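Local coordinates for protein hydrolase, haloacid dehalogenase-like family (Streptococcus pneumoniae, PDB 2FI1) that is probably a hydrolase of the haloacid dehalogenase-like family, perhaps acting on a phosphate ester, at residues A26-T31 with F54-F59; A33-T38 with E64-K69; D93-N96 with R100-L103; S132-K137 with M143-E148. One frame throughout, in Å; residues are numbered along the deposited sequence.

Interaction 1 of 4, residues A26-T31 with F54-F59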
# COMPACT_ATOMS: atom_id res chain seq x y z
N ALA A 26 1.01 13.26 -8.61
CA ALA A 26 1.60 14.58 -8.47
C ALA A 26 2.82 14.71 -9.37
O ALA A 26 2.96 15.69 -10.11
CB ALA A 26 1.95 14.87 -7.02
N ALA A 27 3.69 13.70 -9.33
CA ALA A 27 4.90 13.70 -10.17
C ALA A 27 4.56 13.63 -11.67
O ALA A 27 5.21 14.28 -12.48
CB ALA A 27 5.79 12.56 -9.79
N PHE A 28 3.55 12.85 -12.03
CA PHE A 28 3.19 12.67 -13.44
C PHE A 28 2.61 13.96 -14.01
O PHE A 28 2.97 14.39 -15.11
CB PHE A 28 2.19 11.51 -13.54
CG PHE A 28 2.04 10.95 -14.93
CD1 PHE A 28 2.68 9.77 -15.28
CD2 PHE A 28 1.22 11.58 -15.87
CE1 PHE A 28 2.51 9.22 -16.55
CE2 PHE A 28 1.06 11.04 -17.13
CZ PHE A 28 1.70 9.87 -17.48
N VAL A 29 1.73 14.60 -13.25
CA VAL A 29 1.13 15.87 -13.66
C VAL A 29 2.21 16.95 -13.80
O VAL A 29 2.23 17.70 -14.78
CB VAL A 29 0.03 16.30 -12.66
CG1 VAL A 29 -0.41 17.75 -12.89
CG2 VAL A 29 -1.17 15.36 -12.75
N GLU A 30 3.13 17.03 -12.84
CA GLU A 30 4.17 18.05 -12.93
C GLU A 30 5.12 17.78 -14.10
O GLU A 30 5.59 18.72 -14.75
CB GLU A 30 4.90 18.22 -11.59
CG GLU A 30 5.82 17.12 -11.17
CD GLU A 30 6.50 17.43 -9.83
OE1 GLU A 30 6.48 18.61 -9.39
OE2 GLU A 30 7.03 16.50 -9.20
N THR A 31 5.38 16.51 -14.39
CA THR A 31 6.23 16.16 -15.54
C THR A 31 5.54 16.52 -16.86
O THR A 31 6.18 17.08 -17.76
CB THR A 31 6.65 14.67 -15.50
OG1 THR A 31 7.21 14.36 -14.22
CG2 THR A 31 7.68 14.36 -16.59
N PHE A 54 0.21 2.21 -19.49
CA PHE A 54 -1.08 2.74 -19.96
C PHE A 54 -1.15 4.26 -19.79
O PHE A 54 -1.61 4.97 -20.69
CB PHE A 54 -2.25 2.09 -19.23
CG PHE A 54 -3.57 2.72 -19.58
CD1 PHE A 54 -4.08 2.60 -20.86
CD2 PHE A 54 -4.27 3.45 -18.64
CE1 PHE A 54 -5.28 3.21 -21.20
CE2 PHE A 54 -5.47 4.05 -18.97
CZ PHE A 54 -5.97 3.94 -20.26
N ALA A 55 -0.69 4.76 -18.65
CA ALA A 55 -0.70 6.19 -18.42
C ALA A 55 0.19 6.92 -19.43
O ALA A 55 -0.18 7.97 -19.95
CB ALA A 55 -0.26 6.51 -17.01
N ILE A 56 1.37 6.38 -19.70
CA ILE A 56 2.28 7.01 -20.67
C ILE A 56 1.74 6.93 -22.09
O ILE A 56 1.78 7.92 -22.82
CB ILE A 56 3.70 6.41 -20.57
CG1 ILE A 56 4.33 6.86 -19.24
CG2 ILE A 56 4.56 6.85 -21.76
CD1 ILE A 56 5.67 6.25 -18.95
N GLU A 57 1.21 5.79 -22.49
CA GLU A 57 0.64 5.70 -23.84
C GLU A 57 -0.56 6.63 -24.01
O GLU A 57 -0.79 7.16 -25.10
CB GLU A 57 0.25 4.26 -24.19
CG GLU A 57 -0.07 4.03 -25.69
CD GLU A 57 1.11 4.32 -26.65
OE1 GLU A 57 2.27 4.53 -26.22
OE2 GLU A 57 0.86 4.34 -27.88
N THR A 58 -1.31 6.84 -22.93
CA THR A 58 -2.50 7.69 -22.98
C THR A 58 -2.15 9.18 -23.02
O THR A 58 -2.70 9.93 -23.85
CB THR A 58 -3.42 7.40 -21.78
OG1 THR A 58 -3.87 6.05 -21.87
CG2 THR A 58 -4.63 8.32 -21.75
N PHE A 59 -1.23 9.60 -22.16
CA PHE A 59 -0.98 11.02 -21.93
C PHE A 59 0.36 11.53 -22.47
O PHE A 59 0.51 12.74 -22.66
CB PHE A 59 -1.06 11.32 -20.43
CG PHE A 59 -2.41 11.06 -19.83
CD1 PHE A 59 -3.53 11.74 -20.28
CD2 PHE A 59 -2.57 10.14 -18.81
CE1 PHE A 59 -4.77 11.50 -19.74
CE2 PHE A 59 -3.80 9.89 -18.26
CZ PHE A 59 -4.91 10.57 -18.73
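Phe28 reaches across from helix 20-34 to touch Ala55, Ile56 and Phe59 on helix 52-59, inside the all-helical cap that this haloacid dehalogenase-like hydrolase carries in addition to its Rossmann-like core. The end of the phenyl ring does all the touching. CE1 lies 3.9 Å from Ala55 CB and meets the Ile56 side chain at CG1, which comes in at the ring edge. On the other side of CZ, CE2 sits 3.9 Å from Phe59 CB, a methylene lying in the plane of the Phe28 ring. Between the two, CZ approaches the backbone, 3.6 Å from Ala55 O. The ring therefore plugs into the surface of the second helix between residues one turn apart, while the Phe59 side chain crosses it at about a right angle.

One long side chain has to bridge this gap, because the segment axes come no closer than 12.5 Å; they run in nearly the same direction, crossing at -26°. Phe28 manages the span with CG anti to its own nitrogen (chi1 -163°), which carries the ring toward helix 52-59. Its aromatic surroundings are completed by edge-to-face pairs with Phe66 and Tyr70 of helix 66-77, and Val44 of helix 41-50 packs against it as well. The side-chain contacts are apolar, and the backbone oxygen of Ala55 is the polar atom the ring meets.

One turn on from Ala27, Thr31 turns its hydroxyl back onto its own helix and is also hydrogen-bonded to Asn73 ND2: Thr31 OG1 donates to Ala27 O at 2.7 Å, and Thr31 N reaches the same oxygen from the opposite face of the carbonyl plane.

Interaction 2 of 4, residues A33-T38 with E64-K69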
# COMPACT_ATOMS: atom_id res chain seq x y z
N ALA A 33 3.55 18.95 -17.30
CA ALA A 33 3.59 20.41 -17.40
C ALA A 33 4.90 20.90 -18.02
O ALA A 33 4.91 21.95 -18.67
CB ALA A 33 3.36 21.05 -16.05
N LEU A 34 5.98 20.16 -17.83
CA LEU A 34 7.28 20.49 -18.44
C LEU A 34 7.19 20.50 -19.96
O LEU A 34 7.96 21.20 -20.63
CB LEU A 34 8.37 19.50 -18.02
CG LEU A 34 8.76 19.45 -16.55
CD1 LEU A 34 9.66 18.26 -16.31
CD2 LEU A 34 9.43 20.75 -16.13
N TYR A 35 6.28 19.70 -20.51
CA TYR A 35 6.06 19.63 -21.95
C TYR A 35 4.89 20.51 -22.42
O TYR A 35 4.47 20.42 -23.57
CB TYR A 35 5.82 18.18 -22.37
CG TYR A 35 6.96 17.25 -22.05
CD1 TYR A 35 7.90 16.89 -23.03
CD2 TYR A 35 7.11 16.72 -20.78
CE1 TYR A 35 8.95 16.03 -22.73
CE2 TYR A 35 8.15 15.86 -20.47
CZ TYR A 35 9.07 15.52 -21.45
OH TYR A 35 10.10 14.67 -21.15
N GLY A 36 4.38 21.35 -21.52
CA GLY A 36 3.26 22.23 -21.84
C GLY A 36 1.90 21.55 -21.86
O GLY A 36 0.94 22.07 -22.44
N ILE A 37 1.80 20.39 -21.20
CA ILE A 37 0.58 19.61 -21.20
C ILE A 37 -0.07 19.63 -19.82
O ILE A 37 0.61 19.44 -18.81
CB ILE A 37 0.86 18.16 -21.60
CG1 ILE A 37 1.35 18.11 -23.06
CG2 ILE A 37 -0.39 17.29 -21.44
CD1 ILE A 37 1.89 16.79 -23.48
N THR A 38 -1.38 19.87 -19.80
CA THR A 38 -2.18 19.83 -18.59
C THR A 38 -3.13 18.64 -18.65
O THR A 38 -3.86 18.48 -19.61
CB THR A 38 -3.02 21.12 -18.43
OG1 THR A 38 -2.16 22.26 -18.45
CG2 THR A 38 -3.80 21.10 -17.13
N GLU A 64 9.65 13.12 -25.27
CA GLU A 64 11.03 12.65 -25.19
C GLU A 64 11.55 12.74 -23.76
O GLU A 64 11.43 13.77 -23.12
CB GLU A 64 11.93 13.47 -26.13
CG GLU A 64 13.37 12.99 -26.20
CD GLU A 64 14.20 13.69 -27.27
OE1 GLU A 64 13.94 14.89 -27.54
OE2 GLU A 64 15.11 13.05 -27.83
N ASN A 65 12.14 11.64 -23.28
CA ASN A 65 12.70 11.54 -21.92
C ASN A 65 11.66 11.62 -20.80
O ASN A 65 12.01 11.89 -19.65
CB ASN A 65 13.77 12.61 -21.66
CG ASN A 65 14.86 12.64 -22.72
OD1 ASN A 65 15.33 11.59 -23.17
ND2 ASN A 65 15.27 13.84 -23.12
N PHE A 66 10.39 11.39 -21.12
CA PHE A 66 9.32 11.60 -20.13
C PHE A 66 9.47 10.67 -18.94
O PHE A 66 9.46 11.13 -17.79
CB PHE A 66 7.94 11.40 -20.75
CG PHE A 66 6.81 11.56 -19.76
CD1 PHE A 66 6.23 12.80 -19.56
CD2 PHE A 66 6.37 10.48 -19.00
CE1 PHE A 66 5.20 12.96 -18.62
CE2 PHE A 66 5.36 10.64 -18.06
CZ PHE A 66 4.77 11.87 -17.88
N LEU A 67 9.62 9.37 -19.20
CA LEU A 67 9.67 8.39 -18.11
C LEU A 67 10.80 8.70 -17.14
O LEU A 67 10.61 8.69 -15.93
CB LEU A 67 9.83 6.96 -18.64
CG LEU A 67 9.90 5.86 -17.56
CD1 LEU A 67 9.14 4.64 -17.97
CD2 LEU A 67 11.33 5.49 -17.18
N GLU A 68 11.98 8.98 -17.67
CA GLU A 68 13.12 9.27 -16.83
C GLU A 68 12.87 10.46 -15.92
O GLU A 68 13.18 10.42 -14.73
CB GLU A 68 14.35 9.53 -17.70
CG GLU A 68 15.63 9.40 -16.93
CD GLU A 68 16.87 9.42 -17.81
OE1 GLU A 68 16.75 9.41 -19.05
OE2 GLU A 68 17.97 9.43 -17.23
N LYS A 69 12.32 11.54 -16.48
CA LYS A 69 12.03 12.74 -15.72
C LYS A 69 10.90 12.49 -14.73
O LYS A 69 10.95 12.96 -13.59
CB LYS A 69 11.65 13.88 -16.66
CG LYS A 69 12.79 14.34 -17.57
CD LYS A 69 12.28 15.35 -18.58
CE LYS A 69 13.35 15.74 -19.58
NZ LYS A 69 14.39 16.61 -18.99
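Tyr35 stands in the Schellman motif that ends helix 20-34 of the cap, and from there its phenol spans to Glu64, Phe66 and Lys69 at the start of helix 66-77. The turn is closed by Gly36, the C-prime residue with positive phi: Gly36 N returns to Ala33 O at 3.0 Å, and Ile37 N bonds to Leu32 O. Just ahead of this glycine, Tyr35 points toward the start of helix 66-77, and a chi1 of -60°, with CG beside the backbone N, carries the phenol across.

The hydroxyl makes the one polar link. Tyr35 OH donates to Glu64 O over a short 2.5 Å; that oxygen lies near the plane of the tyrosine ring, at its edge, whereas seen from the peptide the donor sits above the carbonyl plane and off the lone pairs. Phe66 N is also near, but its angle to the hydroxyl is too poor for a bond. Beside the hydroxyl-bearing carbon, Tyr35 CE2 packs on Phe66 CD1 at 3.7 Å, approaching the phenyl at its edge. The two ring planes are inclined by 43° with centroids 5.9 Å apart, an oblique meeting. Lys69 lays its aliphatic chain beside the phenol, with CD 3.4 Å from Tyr35 OH, before bending at its last torsion. Leu63 adds an apolar neighbour to Tyr35, and Thr31 and Leu32 cover Phe66 from helix 20-34.

The donated bond thus ties a helix end to a backbone oxygen just ahead of the next helix, while the ring and the lysine methylenes supply apolar contact at a largely solvent-facing edge.

Interaction 3 of 4, residues D93-N96 with R100-L103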
# COMPACT_ATOMS: atom_id res chain seq x y z
N ASP A 93 -6.36 3.28 17.13
CA ASP A 93 -7.55 2.74 17.75
C ASP A 93 -7.45 1.23 17.92
O ASP A 93 -7.88 0.67 18.92
CB ASP A 93 -8.81 3.09 16.94
CG ASP A 93 -9.21 4.55 17.06
OD1 ASP A 93 -8.86 5.21 18.07
OD2 ASP A 93 -9.91 5.05 16.16
N ILE A 94 -6.89 0.54 16.93
CA ILE A 94 -6.71 -0.90 17.03
C ILE A 94 -5.67 -1.28 18.09
O ILE A 94 -5.89 -2.20 18.89
CB ILE A 94 -6.31 -1.49 15.64
CG1 ILE A 94 -7.52 -1.46 14.69
CG2 ILE A 94 -5.76 -2.89 15.76
CD1 ILE A 94 -7.16 -1.71 13.24
N SER A 95 -4.54 -0.58 18.09
CA SER A 95 -3.50 -0.86 19.08
C SER A 95 -3.99 -0.59 20.50
O SER A 95 -3.60 -1.29 21.43
CB SER A 95 -2.25 -0.04 18.78
OG SER A 95 -1.67 -0.47 17.55
N ASN A 96 -4.87 0.40 20.65
CA ASN A 96 -5.45 0.68 21.97
C ASN A 96 -6.32 -0.44 22.51
O ASN A 96 -6.54 -0.52 23.72
CB ASN A 96 -6.26 1.98 21.92
CG ASN A 96 -5.39 3.19 22.02
OD1 ASN A 96 -4.23 3.10 22.42
ND2 ASN A 96 -5.95 4.34 21.68
N ARG A 100 -2.56 -6.23 17.25
CA ARG A 100 -1.22 -6.22 16.67
C ARG A 100 -1.33 -6.00 15.18
O ARG A 100 -2.28 -6.46 14.54
CB ARG A 100 -0.46 -7.53 16.91
CG ARG A 100 -0.23 -7.86 18.37
CD ARG A 100 0.58 -9.12 18.54
NE ARG A 100 -0.12 -10.29 18.04
CZ ARG A 100 0.35 -11.54 18.12
NH1 ARG A 100 1.52 -11.78 18.68
NH2 ARG A 100 -0.36 -12.54 17.64
N HIS A 101 -0.32 -5.32 14.63
CA HIS A 101 -0.22 -5.01 13.23
C HIS A 101 1.00 -5.68 12.65
O HIS A 101 2.07 -5.66 13.24
CB HIS A 101 -0.08 -3.51 13.00
CG HIS A 101 -1.18 -2.70 13.58
ND1 HIS A 101 -2.45 -2.66 13.04
CD2 HIS A 101 -1.21 -1.87 14.65
CE1 HIS A 101 -3.21 -1.85 13.75
NE2 HIS A 101 -2.48 -1.36 14.74
N PHE A 102 0.84 -6.23 11.45
CA PHE A 102 1.92 -6.81 10.67
C PHE A 102 1.84 -6.23 9.28
O PHE A 102 0.78 -5.76 8.86
CB PHE A 102 1.80 -8.34 10.61
CG PHE A 102 1.76 -8.97 11.97
CD1 PHE A 102 2.93 -9.35 12.60
CD2 PHE A 102 0.56 -9.14 12.63
CE1 PHE A 102 2.88 -9.92 13.86
CE2 PHE A 102 0.52 -9.69 13.89
CZ PHE A 102 1.67 -10.08 14.50
N LEU A 103 2.94 -6.27 8.55
CA LEU A 103 2.96 -5.78 7.17
C LEU A 103 3.65 -6.79 6.30
O LEU A 103 4.71 -7.29 6.67
CB LEU A 103 3.67 -4.43 7.08
CG LEU A 103 3.64 -3.63 5.77
CD1 LEU A 103 2.29 -3.11 5.48
CD2 LEU A 103 4.61 -2.47 5.89
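Ile94 and Ser95, near the C-terminal end of helix 87-96, face His101 on strand 100-104, with a three-residue loop between the segments. The chain doubles back so sharply that the nearest alpha carbons, Ser95 CA and Arg100 CA, are 6.3 Å apart. The strand then heads off into the sheet, away from the helix.

The imidazole of His101 reaches from the strand to the helix. Ile94 presents its CG2 branch to the ring at His101 CE1, a tight 3.4 Å, and CB follows slightly farther off. Ile94 CD1 lies in the ring plane at its edge. Ser95 OG is at the same ring's edge, 3.1 Å from His101 NE2. Ring nitrogen and hydroxyl both have a firmer partner in Leu91 O, one turn back on the helix, and each is hydrogen-bonded to that carbonyl. His101 ND1 is bonded on its other side to Trp11 NE1. With an indole N-H at ND1 and a carbonyl at NE2, the neutral form protonated at NE2 seems likely. The imidazole is thus gripped at both nitrogens and its rotation is fixed; chi1 of -57° aims it at the helix.

The strand belongs to the parallel sheet of the hydrolase core, and the helix leads into it as the last part of a beta-alpha-beta crossover from strand 8-11. Strand 100-104 runs between strands 8-11 and 124-128, bonding through its backbone to Tyr9 and Trp11 on one neighbour and to Thr125 on the other. Helix 87-96 covers this sheet, with Ile94 also resting on Tyr9, and Tyr123 packs beside Ser95.

Interaction 4 of 4, residues S132-K137 with M143-E148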
# COMPACT_ATOMS: atom_id res chain seq x y z
N SER A 132 12.99 -11.24 3.48
CA SER A 132 12.62 -12.44 4.25
C SER A 132 12.62 -13.72 3.41
O SER A 132 12.54 -14.83 3.94
CB SER A 132 11.25 -12.26 4.92
OG SER A 132 11.37 -11.43 6.05
N GLY A 133 12.69 -13.57 2.09
CA GLY A 133 12.82 -14.72 1.18
C GLY A 133 11.56 -15.48 0.84
O GLY A 133 11.62 -16.58 0.31
N PHE A 134 10.39 -14.90 1.14
CA PHE A 134 9.15 -15.59 0.84
C PHE A 134 8.66 -15.36 -0.58
O PHE A 134 8.99 -14.36 -1.23
CB PHE A 134 8.04 -15.18 1.82
CG PHE A 134 8.38 -15.44 3.26
CD1 PHE A 134 8.63 -16.73 3.70
CD2 PHE A 134 8.45 -14.41 4.17
CE1 PHE A 134 8.93 -16.97 5.03
CE2 PHE A 134 8.75 -14.65 5.50
CZ PHE A 134 8.99 -15.93 5.92
N LYS A 135 7.83 -16.29 -1.05
CA LYS A 135 7.14 -16.15 -2.31
C LYS A 135 6.17 -14.96 -2.28
O LYS A 135 5.76 -14.51 -1.21
CB LYS A 135 6.38 -17.43 -2.67
CG LYS A 135 7.27 -18.64 -2.85
CD LYS A 135 8.16 -18.50 -4.05
CE LYS A 135 8.86 -19.81 -4.38
NZ LYS A 135 9.72 -20.28 -3.27
N ARG A 136 5.83 -14.47 -3.46
CA ARG A 136 4.90 -13.37 -3.60
C ARG A 136 3.47 -13.86 -3.41
O ARG A 136 3.12 -14.99 -3.76
CB ARG A 136 5.04 -12.72 -4.98
CG ARG A 136 6.40 -12.05 -5.20
CD ARG A 136 6.58 -11.48 -6.60
NE ARG A 136 5.74 -10.30 -6.83
CZ ARG A 136 4.55 -10.31 -7.44
NH1 ARG A 136 4.02 -11.42 -7.91
NH2 ARG A 136 3.88 -9.17 -7.56
N LYS A 137 2.64 -12.98 -2.86
CA LYS A 137 1.19 -13.16 -2.90
C LYS A 137 0.81 -13.38 -4.37
O LYS A 137 1.38 -12.76 -5.26
CB LYS A 137 0.49 -11.94 -2.31
CG LYS A 137 0.84 -11.67 -0.85
CD LYS A 137 0.26 -10.37 -0.32
CE LYS A 137 0.97 -9.14 -0.86
NZ LYS A 137 0.34 -7.87 -0.37
N MET A 143 2.15 -15.23 4.87
CA MET A 143 1.09 -15.09 5.88
C MET A 143 1.02 -16.33 6.78
O MET A 143 0.76 -16.19 7.97
CB MET A 143 -0.25 -14.66 5.26
CG MET A 143 -0.44 -13.06 5.02
SD MET A 143 -1.82 -12.87 3.98
CE MET A 143 -1.24 -11.48 3.00
N LEU A 144 1.32 -17.52 6.26
CA LEU A 144 1.42 -18.72 7.10
C LEU A 144 2.60 -18.62 8.06
O LEU A 144 2.53 -19.08 9.20
CB LEU A 144 1.54 -19.99 6.25
CG LEU A 144 0.25 -20.38 5.52
CD1 LEU A 144 0.51 -21.44 4.46
CD2 LEU A 144 -0.83 -20.85 6.50
N TYR A 145 3.70 -18.02 7.61
CA TYR A 145 4.85 -17.77 8.47
C TYR A 145 4.43 -16.89 9.66
O TYR A 145 4.78 -17.17 10.80
CB TYR A 145 5.99 -17.10 7.68
CG TYR A 145 6.95 -16.26 8.49
CD1 TYR A 145 7.97 -16.84 9.23
CD2 TYR A 145 6.87 -14.87 8.47
CE1 TYR A 145 8.86 -16.06 9.95
CE2 TYR A 145 7.74 -14.08 9.19
CZ TYR A 145 8.76 -14.68 9.93
OH TYR A 145 9.65 -13.92 10.65
N LEU A 146 3.71 -15.81 9.38
CA LEU A 146 3.25 -14.93 10.45
C LEU A 146 2.26 -15.63 11.37
O LEU A 146 2.32 -15.47 12.59
CB LEU A 146 2.62 -13.66 9.88
CG LEU A 146 3.57 -12.65 9.22
CD1 LEU A 146 2.77 -11.53 8.59
CD2 LEU A 146 4.60 -12.13 10.21
N ARG A 147 1.34 -16.38 10.78
CA ARG A 147 0.34 -17.11 11.57
C ARG A 147 1.01 -18.08 12.54
O ARG A 147 0.59 -18.18 13.70
CB ARG A 147 -0.62 -17.85 10.64
CG ARG A 147 -1.67 -18.67 11.36
CD ARG A 147 -2.20 -19.75 10.46
NE ARG A 147 -3.52 -19.41 9.98
CZ ARG A 147 -4.66 -19.79 10.56
NH1 ARG A 147 -4.67 -20.52 11.67
NH2 ARG A 147 -5.80 -19.41 10.02
N GLU A 148 2.03 -18.79 12.08
CA GLU A 148 2.76 -19.74 12.93
C GLU A 148 3.61 -19.02 13.97
O GLU A 148 3.56 -19.32 15.16
CB GLU A 148 3.63 -20.66 12.06
CG GLU A 148 4.45 -21.70 12.83
CD GLU A 148 5.31 -22.59 11.93
OE1 GLU A 148 4.85 -22.97 10.83
OE2 GLU A 148 6.44 -22.92 12.35
O HOH W 1 12.06 -13.77 8.40
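Phe134 lies over one face of the Tyr145 ring, joining the loop after strand 124-128 to helix 141-149 in the Rossmann-like core of the hydrolase. The aromatic contact carries most of the surface. Phe134 CZ sits 3.3 Å from Tyr145 CG, displaced from the ring centre toward the rim, and CE2 spreads over Tyr145 CD2 at 3.5 Å. The planes are inclined by 41° and the centroids lie 4.7 Å apart, so the phenyl leans on the phenol with one end rather than lying flat. A chi1 of 154°, with CG near anti to the backbone nitrogen, brings the Tyr145 ring to the loop. Val128 packs against both rings.

The second apolar touch is between two flexible chains: Met143 CE meets Lys137 CD at 3.8 Å, the methyl lying against that methylene. Ala167 of helix 162-170 borders both residues.

The polar ends have partners beyond these pairs. Lys137 NZ forms a salt bridge with Asp164, and its side chain touches Asp12, a ligand of the calcium ion, and lies about 6 Å from that ion, a place consistent with the active-site lysine of haloacid dehalogenase-like enzymes. Tyr145 OH is held by Glu126 and Lys149. A water spans the contact only weakly, donating to Tyr145 OH at 3.3 Å and lying 3.4 Å from Ser132 OG.

How the interactions relate
The four contacts divide between two regions. Interactions 1 and 2 share helix 20-34 in the cap and touch each other, with Phe66 of interaction 2 packed on Phe28 and Thr31 of interaction 1. The first is apolar in its side chains and partly buried; the second is a surface contact with a hydroxyl bond. Interactions 3 and 4 belong to the core around the parallel sheet, joined where Phe102 CB meets Leu146 CD1. The buried imidazole of interaction 3 is anchored by polar bonds, whereas interaction 4 relies on aromatic overlap and brings a lysine near the calcium ion. Interactions 1 and 4 have centres about 34 Å apart.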